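Long-range contacts in DHHA1 domain protein (Clostridium perfringens, PDB 3KEW), which probably deacylates mischarged tRNA, as do the zinc-dependent editing domains related to alanyl-tRNA synthetase: residues A[19-24]-A[31-36]; A[56-61]-A[68-73]; A[110-115]-A[140-145]; A[132-137]-A[219-224]; A[154-159]-A[185-190]. One frame throughout, in Å; residues are numbered along the deposited sequence.

Contact 1 (A[19-24]-A[31-36])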
# COMPACT_ATOMS: atom_id res chain seq x y z
N GLU A 19 20.83 11.19 -5.25
CA GLU A 19 21.65 11.68 -6.34
C GLU A 19 20.97 11.33 -7.65
O GLU A 19 20.67 10.16 -7.90
CB GLU A 19 23.05 11.08 -6.28
CG GLU A 19 24.02 11.65 -7.32
CD GLU A 19 25.34 10.89 -7.41
OE1 GLU A 19 25.61 10.01 -6.55
OE2 GLU A 19 26.10 11.16 -8.36
N ILE A 20 20.75 12.35 -8.47
CA ILE A 20 20.19 12.18 -9.79
C ILE A 20 21.20 11.49 -10.72
O ILE A 20 22.29 12.01 -10.94
CB ILE A 20 19.70 13.52 -10.38
CG1 ILE A 20 18.46 14.01 -9.62
CG2 ILE A 20 19.37 13.37 -11.86
CD1 ILE A 20 17.98 15.40 -9.99
N ILE A 21 20.81 10.33 -11.23
CA ILE A 21 21.67 9.46 -12.04
C ILE A 21 21.43 9.67 -13.55
O ILE A 21 22.33 9.47 -14.37
CB ILE A 21 21.51 7.96 -11.56
CG1 ILE A 21 22.75 7.51 -10.79
CG2 ILE A 21 21.29 6.99 -12.71
CD1 ILE A 21 23.03 8.29 -9.52
N GLU A 22 20.22 10.11 -13.90
CA GLU A 22 19.82 10.33 -15.30
C GLU A 22 18.79 11.45 -15.36
O GLU A 22 17.97 11.57 -14.45
CB GLU A 22 19.26 9.02 -15.88
CG GLU A 22 18.83 9.07 -17.35
CD GLU A 22 18.10 7.81 -17.79
OE1 GLU A 22 18.73 6.73 -17.85
OE2 GLU A 22 16.89 7.89 -18.10
N VAL A 23 18.85 12.28 -16.40
CA VAL A 23 17.81 13.27 -16.71
C VAL A 23 17.38 13.15 -18.18
O VAL A 23 18.22 13.24 -19.08
CB VAL A 23 18.27 14.74 -16.47
CG1 VAL A 23 17.12 15.72 -16.75
CG2 VAL A 23 18.79 14.95 -15.07
N LYS A 24 16.08 12.93 -18.41
CA LYS A 24 15.50 13.00 -19.75
C LYS A 24 14.36 14.01 -19.81
O LYS A 24 13.38 13.89 -19.07
CB LYS A 24 14.97 11.63 -20.19
CG LYS A 24 16.03 10.58 -20.42
CD LYS A 24 15.45 9.41 -21.20
CE LYS A 24 16.48 8.34 -21.44
NZ LYS A 24 15.88 7.19 -22.16
N HIS A 31 12.21 13.81 -16.47
CA HIS A 31 12.14 12.46 -15.92
C HIS A 31 13.50 12.06 -15.35
O HIS A 31 14.45 11.86 -16.11
CB HIS A 31 11.71 11.46 -17.00
CG HIS A 31 10.30 11.63 -17.47
ND1 HIS A 31 9.48 10.56 -17.74
CD2 HIS A 31 9.56 12.74 -17.73
CE1 HIS A 31 8.30 11.00 -18.15
NE2 HIS A 31 8.32 12.32 -18.15
N VAL A 32 13.60 11.96 -14.02
CA VAL A 32 14.89 11.64 -13.38
C VAL A 32 14.95 10.27 -12.69
O VAL A 32 13.96 9.77 -12.15
CB VAL A 32 15.39 12.76 -12.40
CG1 VAL A 32 15.46 14.12 -13.10
CG2 VAL A 32 14.54 12.84 -11.13
N LEU A 33 16.13 9.67 -12.74
CA LEU A 33 16.43 8.45 -11.99
C LEU A 33 17.26 8.89 -10.79
O LEU A 33 17.97 9.89 -10.86
CB LEU A 33 17.21 7.47 -12.86
CG LEU A 33 16.71 6.03 -12.96
CD1 LEU A 33 17.39 5.32 -14.12
CD2 LEU A 33 16.92 5.26 -11.66
N LEU A 34 17.14 8.15 -9.68
CA LEU A 34 17.88 8.43 -8.45
C LEU A 34 18.68 7.20 -8.02
O LEU A 34 18.31 6.08 -8.38
CB LEU A 34 16.92 8.82 -7.32
CG LEU A 34 16.65 10.28 -6.93
CD1 LEU A 34 16.50 11.22 -8.12
CD2 LEU A 34 15.41 10.35 -6.06
N ASP A 35 19.77 7.42 -7.29
CA ASP A 35 20.59 6.32 -6.77
C ASP A 35 19.81 5.47 -5.76
O ASP A 35 19.90 4.24 -5.76
CB ASP A 35 21.93 6.83 -6.20
CG ASP A 35 21.77 7.66 -4.91
OD1 ASP A 35 22.45 7.32 -3.91
OD2 ASP A 35 20.99 8.64 -4.87
N GLN A 36 19.03 6.16 -4.92
CA GLN A 36 18.13 5.54 -3.94
C GLN A 36 16.85 6.36 -3.86
O GLN A 36 16.89 7.58 -3.94
CB GLN A 36 18.80 5.42 -2.56
CG GLN A 36 19.11 6.72 -1.83
CD GLN A 36 19.93 6.50 -0.57
OE1 GLN A 36 20.04 5.38 -0.07
NE2 GLN A 36 20.51 7.57 -0.05
O HOH W 1 14.71 9.50 -17.25
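His31 O is gripped twice: by the amide of Lys24 (Lys24 N to His31 O 3.0 Å) and by a water that donates to it and also to Glu22 OE2. Lys24 O in turn takes the amide of His31, which closes one antiparallel hydrogen-bonded pair of the hairpin. Midway the 19-24 strand makes a beta bulge. Ile21 N donates to Leu33 O (2.9 Å) and Leu33 N returns to Glu22 O (3.1 Å), leaving Glu22 N buried with no partner. At the far end Asp35 reaches back with CG set between its own N and carbonyl carbon (chi1 68°), and Glu19 N donates to Asp35 OD2 at 2.6 Å, coming from above the carboxylate plane. Asp35 N answers to Glu19 O at 2.9 Å, so the two residues are clasped by a pair of bonds. One face of the hairpin is aliphatic: Ile20 CG1 lies 3.7 Å from Leu34 CD1, and Val23 CG2 runs alongside Val32 CG1. This face also meets Pro76. On its other edge strand 29-34 is flanked by strand 67-72 of the closed barrel; Val32 packs on Leu72, and His31 ND1 is hydrogen-bonded to Tyr62 OH of strand 56-64.

Contact 2 (A[56-61]-A[68-73])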
# COMPACT_ATOMS: atom_id res chain seq x y z
N ILE A 56 12.15 20.93 -6.01
CA ILE A 56 11.40 20.85 -7.27
C ILE A 56 10.32 19.79 -7.11
O ILE A 56 10.62 18.65 -6.71
CB ILE A 56 12.31 20.48 -8.47
CG1 ILE A 56 13.57 21.36 -8.50
CG2 ILE A 56 11.53 20.57 -9.78
CD1 ILE A 56 14.74 20.74 -9.29
N LYS A 57 9.07 20.14 -7.41
CA LYS A 57 7.96 19.22 -7.16
C LYS A 57 7.91 18.01 -8.09
O LYS A 57 8.00 18.13 -9.31
CB LYS A 57 6.59 19.91 -7.03
CG LYS A 57 6.37 21.16 -7.84
CD LYS A 57 5.62 22.24 -7.03
CE LYS A 57 4.17 21.86 -6.69
NZ LYS A 57 3.24 21.98 -7.85
N VAL A 58 7.81 16.84 -7.46
CA VAL A 58 7.62 15.57 -8.14
C VAL A 58 6.14 15.44 -8.48
O VAL A 58 5.28 15.45 -7.59
CB VAL A 58 8.08 14.38 -7.25
CG1 VAL A 58 8.09 13.10 -8.04
CG2 VAL A 58 9.46 14.64 -6.66
N LEU A 59 5.84 15.30 -9.77
CA LEU A 59 4.47 15.30 -10.27
C LEU A 59 3.95 13.90 -10.53
O LEU A 59 2.74 13.68 -10.55
CB LEU A 59 4.38 16.09 -11.57
CG LEU A 59 4.84 17.54 -11.62
CD1 LEU A 59 4.69 18.02 -13.05
CD2 LEU A 59 4.05 18.40 -10.65
N ASP A 60 4.87 12.98 -10.77
CA ASP A 60 4.52 11.60 -11.09
C ASP A 60 5.71 10.72 -10.76
O ASP A 60 6.87 11.15 -10.87
CB ASP A 60 4.15 11.46 -12.57
CG ASP A 60 3.52 10.11 -12.90
OD1 ASP A 60 2.78 9.55 -12.05
OD2 ASP A 60 3.77 9.60 -14.02
N VAL A 61 5.42 9.49 -10.33
CA VAL A 61 6.44 8.48 -10.13
C VAL A 61 5.93 7.21 -10.78
O VAL A 61 4.78 6.82 -10.57
CB VAL A 61 6.76 8.23 -8.62
CG1 VAL A 61 7.90 7.25 -8.48
CG2 VAL A 61 7.13 9.50 -7.91
N VAL A 68 12.78 3.20 -10.98
CA VAL A 68 11.81 4.18 -10.54
C VAL A 68 12.16 5.57 -11.09
O VAL A 68 13.21 6.13 -10.78
CB VAL A 68 11.71 4.20 -8.97
CG1 VAL A 68 10.69 5.22 -8.52
CG2 VAL A 68 11.34 2.82 -8.43
N TYR A 69 11.25 6.11 -11.90
CA TYR A 69 11.44 7.42 -12.53
C TYR A 69 10.57 8.50 -11.92
O TYR A 69 9.38 8.30 -11.69
CB TYR A 69 11.13 7.34 -14.03
CG TYR A 69 12.06 6.45 -14.81
CD1 TYR A 69 11.77 5.10 -15.00
CD2 TYR A 69 13.24 6.95 -15.36
CE1 TYR A 69 12.63 4.27 -15.71
CE2 TYR A 69 14.11 6.13 -16.08
CZ TYR A 69 13.79 4.79 -16.25
OH TYR A 69 14.64 3.96 -16.96
N HIS A 70 11.16 9.67 -11.70
CA HIS A 70 10.50 10.79 -11.06
C HIS A 70 10.31 11.90 -12.08
O HIS A 70 11.28 12.38 -12.67
CB HIS A 70 11.33 11.29 -9.86
CG HIS A 70 11.70 10.21 -8.89
ND1 HIS A 70 12.59 9.20 -9.19
CD2 HIS A 70 11.30 9.98 -7.61
CE1 HIS A 70 12.72 8.40 -8.15
NE2 HIS A 70 11.95 8.85 -7.18
N VAL A 71 9.06 12.31 -12.27
CA VAL A 71 8.74 13.39 -13.20
C VAL A 71 8.77 14.72 -12.46
O VAL A 71 7.94 14.99 -11.59
CB VAL A 71 7.38 13.14 -13.91
CG1 VAL A 71 7.02 14.30 -14.83
CG2 VAL A 71 7.43 11.85 -14.71
N LEU A 72 9.77 15.55 -12.79
CA LEU A 72 9.96 16.84 -12.13
C LEU A 72 9.42 17.95 -13.02
O LEU A 72 9.59 17.91 -14.24
CB LEU A 72 11.45 17.07 -11.83
CG LEU A 72 12.24 16.09 -10.96
CD1 LEU A 72 13.66 16.59 -10.79
CD2 LEU A 72 11.59 15.89 -9.60
N GLU A 73 8.79 18.96 -12.41
CA GLU A 73 8.21 20.06 -13.21
C GLU A 73 9.24 21.09 -13.69
O GLU A 73 8.99 21.80 -14.66
CB GLU A 73 7.02 20.73 -12.49
CG GLU A 73 7.36 21.82 -11.49
CD GLU A 73 6.15 22.66 -11.09
OE1 GLU A 73 6.30 23.56 -10.24
OE2 GLU A 73 5.04 22.42 -11.62
O HOH W 2 8.86 23.14 -8.93
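The beta hairpin of strands 56-64 and 67-72 forms part of the six-stranded antiparallel barrel, and a beta bulge at Leu59-Asp60 marks its middle. Leu59 N points straight at Val71 O (2.8 Å, 179° at the hydrogen), while Val71 N bonds to Asp60 O, also at 2.8 Å; Asp60 N, at the bulge, is buried without a partner. Toward the open end the pairing slackens to a weak bond from Glu73 N to Lys57 O. Here Glu73 OE1 lies beside the aliphatic part of the lysine, 3.4 Å from Lys57 CG, and Lys57 NZ stays 4.2 Å from Glu73 OE1, beyond a salt bridge. A water donates to the same OE1. Leu59 CD1 abuts Glu73 CB at 3.6 Å, its chain turned across the glutamate at about a right angle. On the other face Val58 CG2 touches Leu72 CD2 (3.8 Å), and Val58 CG1 comes in at the edge of the His70 ring. Val61 and Val68 both hold CG1 anti to the backbone N (chi1 -175° and 180°), and these two methyls press to 3.5 Å, tighter than usual. His70 NE2 is held by Thr37 OG1, and Phe39 lies against this face. Strand 51-53 flanks 56-64 on one side, and strand 29-34 flanks 67-72 on the other.

Contact 3 (A[110-115]-A[140-145])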
# COMPACT_ATOMS: atom_id res chain seq x y z
N ASP A 110 -11.83 -14.78 9.11
CA ASP A 110 -11.63 -15.33 10.45
C ASP A 110 -12.96 -15.56 11.18
O ASP A 110 -13.16 -16.61 11.78
CB ASP A 110 -10.72 -14.44 11.28
CG ASP A 110 -10.51 -14.97 12.68
OD1 ASP A 110 -11.00 -14.33 13.63
OD2 ASP A 110 -9.88 -16.04 12.83
N LEU A 111 -13.86 -14.59 11.09
CA LEU A 111 -15.15 -14.67 11.77
C LEU A 111 -16.17 -15.57 11.05
O LEU A 111 -16.78 -16.44 11.67
CB LEU A 111 -15.75 -13.28 11.99
CG LEU A 111 -15.02 -12.26 12.87
CD1 LEU A 111 -15.84 -10.98 12.93
CD2 LEU A 111 -14.74 -12.79 14.27
N PHE A 112 -16.34 -15.36 9.74
CA PHE A 112 -17.44 -15.97 8.99
C PHE A 112 -17.04 -16.92 7.86
O PHE A 112 -17.92 -17.48 7.20
CB PHE A 112 -18.36 -14.89 8.42
CG PHE A 112 -18.76 -13.83 9.41
CD1 PHE A 112 -19.58 -14.15 10.49
CD2 PHE A 112 -18.30 -12.53 9.27
CE1 PHE A 112 -19.94 -13.17 11.42
CE2 PHE A 112 -18.66 -11.54 10.18
CZ PHE A 112 -19.48 -11.86 11.26
N GLY A 113 -15.74 -17.10 7.63
CA GLY A 113 -15.25 -17.89 6.51
C GLY A 113 -15.51 -17.26 5.15
O GLY A 113 -15.47 -17.94 4.12
N ALA A 114 -15.77 -15.95 5.15
CA ALA A 114 -16.15 -15.24 3.94
C ALA A 114 -14.92 -14.75 3.17
O ALA A 114 -14.06 -14.06 3.73
CB ALA A 114 -17.07 -14.10 4.28
N ASN A 115 -14.86 -15.10 1.88
CA ASN A 115 -13.69 -14.82 1.06
C ASN A 115 -13.79 -13.48 0.35
O ASN A 115 -14.88 -13.00 0.11
CB ASN A 115 -13.49 -15.95 0.04
CG ASN A 115 -13.05 -17.24 0.69
OD1 ASN A 115 -11.87 -17.42 0.99
ND2 ASN A 115 -13.99 -18.15 0.92
N ARG A 140 -21.42 -5.37 10.37
CA ARG A 140 -21.11 -4.57 11.57
C ARG A 140 -20.27 -5.33 12.60
O ARG A 140 -19.48 -4.72 13.31
CB ARG A 140 -22.38 -4.00 12.22
CG ARG A 140 -23.13 -2.96 11.36
CD ARG A 140 -22.29 -1.76 11.05
NE ARG A 140 -22.96 -0.88 10.10
CZ ARG A 140 -22.38 0.13 9.46
NH1 ARG A 140 -21.10 0.40 9.65
NH2 ARG A 140 -23.09 0.88 8.62
N GLU A 141 -20.42 -6.66 12.66
CA GLU A 141 -19.55 -7.48 13.51
C GLU A 141 -18.10 -7.52 13.01
O GLU A 141 -17.16 -7.59 13.82
CB GLU A 141 -20.11 -8.90 13.65
CG GLU A 141 -21.25 -9.01 14.65
CD GLU A 141 -21.95 -10.36 14.63
OE1 GLU A 141 -21.55 -11.25 13.84
OE2 GLU A 141 -22.90 -10.54 15.41
N ALA A 142 -17.91 -7.47 11.69
CA ALA A 142 -16.57 -7.45 11.12
C ALA A 142 -15.88 -6.10 11.33
O ALA A 142 -14.71 -6.05 11.69
CB ALA A 142 -16.61 -7.82 9.63
N GLU A 143 -16.64 -5.02 11.13
CA GLU A 143 -16.22 -3.65 11.47
C GLU A 143 -15.77 -3.52 12.93
O GLU A 143 -14.73 -2.92 13.22
CB GLU A 143 -17.36 -2.67 11.18
CG GLU A 143 -16.99 -1.19 11.35
CD GLU A 143 -18.18 -0.25 11.25
OE1 GLU A 143 -18.05 0.82 10.62
OE2 GLU A 143 -19.26 -0.57 11.79
N LYS A 144 -16.55 -4.09 13.84
CA LYS A 144 -16.25 -4.08 15.27
C LYS A 144 -14.95 -4.82 15.57
O LYS A 144 -14.08 -4.31 16.30
CB LYS A 144 -17.41 -4.72 16.05
CG LYS A 144 -17.49 -4.33 17.51
CD LYS A 144 -18.73 -4.94 18.17
CE LYS A 144 -18.90 -4.49 19.61
NZ LYS A 144 -20.05 -5.17 20.26
N GLU A 145 -14.82 -6.01 14.99
CA GLU A 145 -13.63 -6.84 15.19
C GLU A 145 -12.37 -6.20 14.60
O GLU A 145 -11.29 -6.27 15.20
CB GLU A 145 -13.88 -8.25 14.62
CG GLU A 145 -12.69 -9.20 14.69
CD GLU A 145 -12.49 -9.86 16.05
OE1 GLU A 145 -13.21 -9.53 17.00
OE2 GLU A 145 -11.60 -10.72 16.15
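Leu111, in the last turn of helix 88-112, carries much of this helix-helix contact with residues 141-145 of helix 136-152. Its CB lies over the centre of the Phe112 ring, 3.7 Å above the plane, where it covers one face. With CG anti to the carbonyl carbon (chi1 -63°), the branch is carried outward to the second helix. There CD1 settles among backbone and side-chain atoms of successive turns: Leu111 CD1 is 3.7 Å from Glu141 O, 4.0 Å from Ala142 CA and 3.8 Å from Glu145 CB. The other methyl, CD2, rests 4.1 Å from Glu145 CD, because Glu145 bends at chi2 (81°) and lays its carboxylate past the leucine. That carboxylate brings OE2 to 4.4 Å from Asp110 OD1, a like-charged approach probably eased by the salt bridge of Glu145 OE2 to Arg148. Helix 88-112 stops just beyond, at Gly113, whose phi is positive. Phe112 turns its edge toward the partner helix, with Ala142 CB near the ring plane. Glu141, extended beyond CG, places its carboxylate nearly coplanar with the phenyl ring, 15° apart, and Glu141 OE1 touches the rim at Phe112 CZ, 3.4 Å away.

Contact 4 (A[132-137]-A[219-224])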
# COMPACT_ATOMS: atom_id res chain seq x y z
N GLY A 132 -20.57 -13.55 -1.71
CA GLY A 132 -21.86 -13.91 -1.13
C GLY A 132 -22.63 -12.71 -0.60
O GLY A 132 -22.12 -11.59 -0.56
N PHE A 133 -23.88 -12.97 -0.20
CA PHE A 133 -24.71 -11.98 0.46
C PHE A 133 -24.29 -11.88 1.92
O PHE A 133 -24.00 -12.90 2.57
CB PHE A 133 -26.20 -12.36 0.35
CG PHE A 133 -27.11 -11.56 1.26
CD1 PHE A 133 -27.52 -10.27 0.91
CD2 PHE A 133 -27.58 -12.11 2.47
CE1 PHE A 133 -28.36 -9.52 1.75
CE2 PHE A 133 -28.42 -11.37 3.31
CZ PHE A 133 -28.81 -10.08 2.95
N LEU A 134 -24.24 -10.66 2.43
CA LEU A 134 -23.97 -10.43 3.84
C LEU A 134 -25.05 -9.52 4.39
O LEU A 134 -25.39 -8.50 3.79
CB LEU A 134 -22.61 -9.76 4.02
CG LEU A 134 -21.33 -10.46 3.57
CD1 LEU A 134 -20.20 -9.45 3.60
CD2 LEU A 134 -21.01 -11.64 4.46
N ASP A 135 -25.59 -9.89 5.54
CA ASP A 135 -26.55 -9.03 6.22
C ASP A 135 -25.82 -7.94 7.02
O ASP A 135 -24.61 -8.03 7.22
CB ASP A 135 -27.53 -9.84 7.09
CG ASP A 135 -26.82 -10.79 8.05
OD1 ASP A 135 -25.84 -10.39 8.70
OD2 ASP A 135 -27.27 -11.95 8.16
N GLU A 136 -26.57 -6.93 7.46
CA GLU A 136 -26.02 -5.81 8.22
C GLU A 136 -25.34 -6.27 9.51
O GLU A 136 -24.28 -5.76 9.88
CB GLU A 136 -27.12 -4.79 8.52
CG GLU A 136 -26.64 -3.57 9.29
CD GLU A 136 -27.76 -2.60 9.62
OE1 GLU A 136 -28.84 -2.68 9.00
OE2 GLU A 136 -27.54 -1.73 10.49
N LYS A 137 -25.94 -7.26 10.18
CA LYS A 137 -25.39 -7.81 11.41
C LYS A 137 -23.94 -8.28 11.26
O LYS A 137 -23.09 -7.91 12.05
CB LYS A 137 -26.28 -8.95 11.93
CG LYS A 137 -25.72 -9.68 13.15
CD LYS A 137 -26.64 -10.78 13.63
CE LYS A 137 -25.90 -11.76 14.53
NZ LYS A 137 -26.82 -12.54 15.40
N ASN A 219 -22.00 -11.61 -7.75
CA ASN A 219 -22.03 -12.64 -6.70
C ASN A 219 -21.40 -12.20 -5.38
O ASN A 219 -21.16 -13.02 -4.48
CB ASN A 219 -21.36 -13.92 -7.19
CG ASN A 219 -22.06 -14.53 -8.39
OD1 ASN A 219 -23.26 -14.38 -8.57
ND2 ASN A 219 -21.30 -15.23 -9.22
N ALA A 220 -21.16 -10.90 -5.26
CA ALA A 220 -20.41 -10.36 -4.13
C ALA A 220 -21.13 -9.20 -3.42
O ALA A 220 -22.07 -8.62 -3.96
CB ALA A 220 -19.01 -9.91 -4.62
N THR A 221 -20.68 -8.88 -2.21
CA THR A 221 -21.08 -7.65 -1.53
C THR A 221 -19.92 -6.66 -1.62
O THR A 221 -18.86 -6.90 -1.06
CB THR A 221 -21.47 -7.88 -0.04
OG1 THR A 221 -22.46 -8.92 0.04
CG2 THR A 221 -22.03 -6.61 0.57
N ARG A 222 -20.13 -5.57 -2.36
CA ARG A 222 -19.16 -4.49 -2.46
C ARG A 222 -19.30 -3.53 -1.28
O ARG A 222 -20.31 -2.84 -1.15
CB ARG A 222 -19.34 -3.75 -3.78
CG ARG A 222 -18.40 -2.56 -3.97
CD ARG A 222 -18.15 -2.32 -5.44
NE ARG A 222 -17.40 -3.44 -6.02
CZ ARG A 222 -17.10 -3.54 -7.31
NH1 ARG A 222 -17.47 -2.60 -8.17
NH2 ARG A 222 -16.41 -4.59 -7.75
N ILE A 223 -18.27 -3.50 -0.43
CA ILE A 223 -18.28 -2.74 0.82
C ILE A 223 -17.40 -1.49 0.72
O ILE A 223 -16.21 -1.61 0.47
CB ILE A 223 -17.77 -3.65 1.97
CG1 ILE A 223 -18.70 -4.87 2.13
CG2 ILE A 223 -17.66 -2.88 3.27
CD1 ILE A 223 -18.28 -5.82 3.21
N GLU A 224 -17.99 -0.30 0.90
CA GLU A 224 -17.22 0.96 0.98
C GLU A 224 -16.69 1.22 2.39
O GLU A 224 -17.45 1.16 3.36
CB GLU A 224 -18.08 2.16 0.55
CG GLU A 224 -18.12 2.41 -0.93
CD GLU A 224 -19.04 3.55 -1.32
OE1 GLU A 224 -19.86 3.35 -2.24
OE2 GLU A 224 -18.96 4.65 -0.71
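This is a loop-to-strand contact in which the link between strand 126-131 and helix 136-152 is fastened to the start of strand 220-227. Gly132 supplies both polar handles. Its amide donates to the backbone (Gly132 N to Asn219 O, 2.9 Å), and its carbonyl accepts the hydroxyl of Thr221 (Thr221 OG1 to Gly132 O, 2.8 Å) in the carbonyl plane. The threonine reaches it by holding OG1 beside its own backbone N, with chi1 at -53°. Gly132 has a phi of 101°, at which a CB would jam against the preceding carbonyl O. Beyond it Leu134 points its side chain at the strand: CG lies 4.0 Å from Thr221 OG1, and Leu134 CD1 meets Ile223 CD1 at 4.1 Å, the two chains crossing at about a right angle. Asp135 then caps the first turn of helix 136-152. Leu134 and Ile223 both press on Phe108 of helix 88-112, while strand 220-227 lies in its sheet between 126-131 and 209-217.

Contact 5 (A[154-159]-A[185-190])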
# COMPACT_ATOMS: atom_id res chain seq x y z
N LEU A 154 -1.79 -5.40 16.47
CA LEU A 154 -1.04 -6.53 15.93
C LEU A 154 0.10 -6.04 15.05
O LEU A 154 -0.00 -4.99 14.40
CB LEU A 154 -1.94 -7.48 15.15
CG LEU A 154 -3.26 -7.93 15.76
CD1 LEU A 154 -4.00 -8.82 14.78
CD2 LEU A 154 -3.05 -8.65 17.10
N GLU A 155 1.20 -6.78 15.07
CA GLU A 155 2.34 -6.52 14.19
C GLU A 155 1.96 -6.83 12.74
O GLU A 155 1.32 -7.84 12.46
CB GLU A 155 3.53 -7.38 14.62
CG GLU A 155 4.85 -7.01 13.94
CD GLU A 155 5.95 -8.04 14.16
OE1 GLU A 155 5.69 -9.10 14.76
OE2 GLU A 155 7.08 -7.79 13.70
N VAL A 156 2.33 -5.92 11.83
CA VAL A 156 2.18 -6.15 10.40
C VAL A 156 3.57 -6.23 9.76
O VAL A 156 4.25 -5.22 9.61
CB VAL A 156 1.32 -5.05 9.72
CG1 VAL A 156 1.08 -5.38 8.25
CG2 VAL A 156 -0.02 -4.86 10.45
N LYS A 157 3.99 -7.44 9.38
CA LYS A 157 5.30 -7.64 8.75
C LYS A 157 5.24 -7.61 7.22
O LYS A 157 4.45 -8.33 6.61
CB LYS A 157 5.92 -8.96 9.22
CG LYS A 157 5.97 -9.12 10.73
CD LYS A 157 6.91 -10.25 11.18
CE LYS A 157 6.26 -11.62 11.06
NZ LYS A 157 7.05 -12.68 11.75
N SER A 158 6.05 -6.74 6.62
CA SER A 158 6.27 -6.73 5.17
C SER A 158 7.68 -7.21 4.84
O SER A 158 8.67 -6.60 5.25
CB SER A 158 6.04 -5.34 4.58
OG SER A 158 4.70 -4.92 4.77
N TYR A 159 7.78 -8.29 4.08
CA TYR A 159 9.07 -8.91 3.79
C TYR A 159 9.12 -9.62 2.43
O TYR A 159 8.08 -10.01 1.89
CB TYR A 159 9.51 -9.85 4.93
CG TYR A 159 8.53 -10.94 5.30
CD1 TYR A 159 8.67 -12.24 4.82
CD2 TYR A 159 7.47 -10.68 6.18
CE1 TYR A 159 7.76 -13.25 5.18
CE2 TYR A 159 6.56 -11.67 6.53
CZ TYR A 159 6.71 -12.95 6.03
OH TYR A 159 5.80 -13.93 6.40
N VAL A 185 2.88 -9.66 2.91
CA VAL A 185 2.38 -8.82 3.99
C VAL A 185 1.57 -9.68 4.96
O VAL A 185 0.58 -10.31 4.57
CB VAL A 185 1.51 -7.66 3.49
CG1 VAL A 185 0.91 -6.89 4.67
CG2 VAL A 185 2.34 -6.73 2.62
N GLU A 186 2.02 -9.72 6.21
CA GLU A 186 1.45 -10.60 7.22
C GLU A 186 0.93 -9.83 8.41
O GLU A 186 1.70 -9.19 9.13
CB GLU A 186 2.52 -11.60 7.68
CG GLU A 186 2.07 -12.56 8.79
CD GLU A 186 3.20 -13.43 9.31
OE1 GLU A 186 4.32 -13.36 8.76
OE2 GLU A 186 2.98 -14.20 10.27
N ILE A 187 -0.39 -9.88 8.64
CA ILE A 187 -0.96 -9.38 9.89
C ILE A 187 -0.81 -10.50 10.92
O ILE A 187 -1.54 -11.49 10.88
CB ILE A 187 -2.43 -8.94 9.74
CG1 ILE A 187 -2.55 -7.89 8.61
CG2 ILE A 187 -2.97 -8.41 11.08
CD1 ILE A 187 -3.98 -7.53 8.20
N VAL A 188 0.17 -10.35 11.82
CA VAL A 188 0.59 -11.44 12.71
C VAL A 188 -0.56 -11.98 13.56
O VAL A 188 -1.14 -11.26 14.38
CB VAL A 188 1.82 -11.04 13.60
CG1 VAL A 188 2.16 -12.15 14.59
CG2 VAL A 188 3.03 -10.73 12.73
N GLY A 189 -0.89 -13.24 13.32
CA GLY A 189 -1.97 -13.92 14.03
C GLY A 189 -3.29 -13.96 13.28
O GLY A 189 -4.19 -14.73 13.63
N LEU A 190 -3.40 -13.14 12.23
CA LEU A 190 -4.65 -13.04 11.49
C LEU A 190 -4.56 -13.49 10.03
O LEU A 190 -5.31 -14.37 9.61
CB LEU A 190 -5.21 -11.61 11.56
CG LEU A 190 -6.52 -11.33 10.82
CD1 LEU A 190 -7.72 -11.93 11.55
CD2 LEU A 190 -6.70 -9.84 10.62
O HOH W 3 6.56 -14.64 9.46
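Tyr159 OH donates to Glu186 OE1 at 2.8 Å, meeting it on the anti side and 32° out of the carboxylate plane. The same oxygen accepts a hydrogen bond from a water at 2.7 Å, and that water accepts from Lys157 NZ, so the lysine is tied in through it; the direct gap from Lys157 NZ to Glu186 OE1 is 4.1 Å, beyond a salt bridge. Such neighbours would probably favour a charged carboxylate. Tyr159 brings its ring edge to OE1 because CG stands between the backbone N and carbonyl carbon (chi1 55°), while Glu186 is fully extended alongside Lys157. Behind them stands an antiparallel hydrogen-bonded pair, Glu186 N to Lys157 O (2.8 Å) and Lys157 N to Glu186 O (2.9 Å). Past the strand end Val188 N still bonds to Glu155 O, and Val188 CG2 packs on Lys157 CE. The opposite face is mostly apolar, with Ser158 the polar exception: Val156 CG1 meets Val185 CG1 at 3.9 Å, and Leu154 CD1 reaches Ile187 CG2, also at 3.9 Å. This face is turned to helix 88-112, where Val156 and Ile187 touch Leu99 and Ile187 also His102, a zinc ligand with His98 and Cys195. The side chain of Val185 lies about 6 Å from the zinc; strand 191-194 continues the sheet beyond 184-187, and Leu154 and Leu190 rest on Leu149 of helix 136-152.

How the contacts relate
Contacts 1 and 2 are two hairpins of the same barrel, centres 10 Å apart, stitched where strand 29-34 neighbours 67-72: Val32 N lies 2.7 Å from His70 O, a probable hydrogen bond. The other three belong to the zinc-bearing half of the chain. Contacts 3 and 4 share helix 136-152, with centres 11 Å apart. Contact 3 touches contact 5 through Asp110 CB and Leu190 CD1 (3.9 Å), and strand 156-159 of contact 5 follows that helix. Contact 5 runs beside the zinc, probably the editing site as in related proteins. The barrel stays apart: nearest atoms of contacts 2 and 5 are about 16 Å away, and contact 1 is centred 46 Å from contacts 3 and 4.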